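Local coordinates for protein single-stranded-DNA-specific exonuclease RecJ (PDB 2ZXR) that degrades single-stranded DNA exonucleolytically in the 5' to 3' direction, using divalent metal ions such as magnesium or manganese, and serves in DNA repair, at residues Ala331-Asp336 / Pro408-Arg413. Numbering follows the deposited sequence.
Sequences AIVLLD and PAFKAR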
loop_
_atom_site.group_PDB
_atom_site.type_symbol
_atom_site.label_atom_id
_atom_site.label_comp_id
_atom_site.label_asym_id
_atom_site.label_seq_id
_atom_site.Cartn_x
_atom_site.Cartn_y
_atom_site.Cartn_z
ATOM N N ALA A 331 -23.268 -9.942 1.925
ATOM C CA ALA A 331 -22.276 -10.706 2.663
ATOM C C ALA A 331 -22.225 -12.106 2.094
ATOM O O ALA A 331 -23.255 -12.678 1.777
ATOM C CB ALA A 331 -22.626 -10.748 4.142
ATOM N N ILE A 332 -21.017 -12.637 1.929
ATOM C CA ILE A 332 -20.834 -13.978 1.419
ATOM C C ILE A 332 -20.603 -14.865 2.652
ATOM O O ILE A 332 -19.694 -14.623 3.459
ATOM C CB ILE A 332 -19.667 -13.998 0.430
ATOM C CG1 ILE A 332 -20.027 -13.081 -0.741
ATOM C CG2 ILE A 332 -19.413 -15.398 -0.090
ATOM C CD1 ILE A 332 -18.969 -13.013 -1.816
ATOM N N VAL A 333 -21.463 -15.869 2.812
ATOM C CA VAL A 333 -21.395 -16.742 3.971
ATOM C C VAL A 333 -21.439 -18.164 3.481
ATOM O O VAL A 333 -22.449 -18.633 2.972
ATOM C CB VAL A 333 -22.580 -16.439 4.947
ATOM C CG1 VAL A 333 -22.364 -17.132 6.299
ATOM C CG2 VAL A 333 -22.701 -14.940 5.146
ATOM N N LEU A 334 -20.323 -18.857 3.631
ATOM C CA LEU A 334 -20.242 -20.216 3.138
ATOM C C LEU A 334 -19.782 -21.196 4.191
ATOM O O LEU A 334 -19.041 -20.854 5.113
ATOM C CB LEU A 334 -19.314 -20.246 1.922
ATOM C CG LEU A 334 -19.676 -19.142 0.915
ATOM C CD1 LEU A 334 -18.549 -18.962 -0.118
ATOM C CD2 LEU A 334 -20.992 -19.506 0.228
ATOM N N LEU A 335 -20.243 -22.425 4.019
ATOM C CA LEU A 335 -19.958 -23.525 4.910
ATOM C C LEU A 335 -19.239 -24.594 4.120
ATOM O O LEU A 335 -19.668 -24.944 3.027
ATOM C CB LEU A 335 -21.278 -24.110 5.443
ATOM C CG LEU A 335 -21.196 -25.407 6.253
ATOM C CD1 LEU A 335 -20.463 -25.142 7.586
ATOM C CD2 LEU A 335 -22.621 -25.943 6.536
ATOM N N ASP A 336 -18.148 -25.109 4.671
ATOM C CA ASP A 336 -17.399 -26.177 4.033
ATOM C C ASP A 336 -17.028 -27.111 5.178
ATOM O O ASP A 336 -15.930 -27.035 5.745
ATOM C CB ASP A 336 -16.163 -25.626 3.319
ATOM C CG ASP A 336 -15.379 -26.704 2.612
ATOM O OD1 ASP A 336 -15.900 -27.832 2.487
ATOM O OD2 ASP A 336 -14.243 -26.430 2.186
ATOM N N PRO A 408 -27.406 -21.866 8.979
ATOM C CA PRO A 408 -28.416 -21.053 8.279
ATOM C C PRO A 408 -28.862 -19.819 9.078
ATOM O O PRO A 408 -29.050 -18.740 8.509
ATOM C CB PRO A 408 -29.561 -22.035 8.036
ATOM C CG PRO A 408 -28.815 -23.387 7.850
ATOM C CD PRO A 408 -27.768 -23.299 8.982
ATOM N N ALA A 409 -29.001 -19.968 10.389
ATOM C CA ALA A 409 -29.439 -18.867 11.232
ATOM C C ALA A 409 -28.362 -17.786 11.284
ATOM O O ALA A 409 -28.651 -16.579 11.267
ATOM C CB ALA A 409 -29.741 -19.378 12.642
ATOM N N PHE A 410 -27.114 -18.238 11.357
ATOM C CA PHE A 410 -25.962 -17.344 11.405
ATOM C C PHE A 410 -25.916 -16.543 10.112
ATOM O O PHE A 410 -25.703 -15.332 10.129
ATOM C CB PHE A 410 -24.677 -18.160 11.537
ATOM C CG PHE A 410 -23.418 -17.332 11.441
ATOM C CD1 PHE A 410 -23.023 -16.505 12.494
ATOM C CD2 PHE A 410 -22.638 -17.375 10.287
ATOM C CE1 PHE A 410 -21.859 -15.731 12.390
ATOM C CE2 PHE A 410 -21.478 -16.610 10.175
ATOM C CZ PHE A 410 -21.087 -15.790 11.218
ATOM N N LYS A 411 -26.123 -17.229 8.996
ATOM C CA LYS A 411 -26.099 -16.585 7.692
ATOM C C LYS A 411 -27.125 -15.465 7.525
ATOM O O LYS A 411 -26.770 -14.364 7.102
ATOM C CB LYS A 411 -26.307 -17.628 6.587
ATOM C CG LYS A 411 -26.376 -17.090 5.160
ATOM C CD LYS A 411 -26.433 -18.267 4.195
ATOM C CE LYS A 411 -26.122 -17.889 2.762
ATOM N NZ LYS A 411 -27.285 -17.356 1.983
ATOM N N ALA A 412 -28.392 -15.733 7.855
ATOM C CA ALA A 412 -29.426 -14.707 7.691
ATOM C C ALA A 412 -29.085 -13.493 8.531
ATOM O O ALA A 412 -29.242 -12.347 8.100
ATOM C CB ALA A 412 -30.803 -15.256 8.090
ATOM N N ARG A 413 -28.620 -13.764 9.740
ATOM C CA ARG A 413 -28.243 -12.727 10.670
ATOM C C ARG A 413 -27.127 -11.823 10.121
ATOM O O ARG A 413 -27.271 -10.588 10.075
ATOM C CB ARG A 413 -27.771 -13.371 11.967
ATOM C CG ARG A 413 -27.631 -12.406 13.102
ATOM C CD ARG A 413 -29.018 -12.062 13.616
ATOM N NE ARG A 413 -29.592 -13.198 14.319
ATOM C CZ ARG A 413 -29.303 -13.514 15.578
ATOM N NH1 ARG A 413 -28.454 -12.775 16.277
ATOM N NH2 ARG A 413 -29.850 -14.588 16.134
#
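Val333 meets the helix 407-419 through apolar contacts with two successive residues, Phe410 and Lys411. Its CG1 methyl, placed anti to the backbone N (chi1 -168°), reaches one side of the Phe410 ring: Val333 CG1 lies 4.0 Å from Phe410 CD2 and equally close to Phe410 CE2; the approach is oblique. A compact, beta-branched valine suits a strand and probably also the close approach of the helix, the CA atoms of Val333 and Lys411 being 6.0 Å apart. The ring of Phe410 also meets that of Phe400 and is buried.

Both segments belong to the DHHA1 domain, where strand 332-335 is an outermost strand of a mixed five-stranded sheet and the helix packs on one face of it. Alternation along the strand turns Val333 to the helix, also onto Phe407 and Val414, and Ile332 and Leu334 away from it.

The methylenes of Lys411 supply the remaining apolar contact. Val333 CG1 also touches Lys411 CB, and Lys411 CG sits 3.9 Å from Val333 CB. Further out, Lys411 CE passes 3.8 Å from the carbonyl oxygen Val333 O, a van der Waals contact. Lysine fits this partly exposed margin because its long aliphatic stem, extended through chi3, can lie against the strand and turn only at chi4 (-84°), where NZ makes its salt bridge with Glu415, one helical turn on.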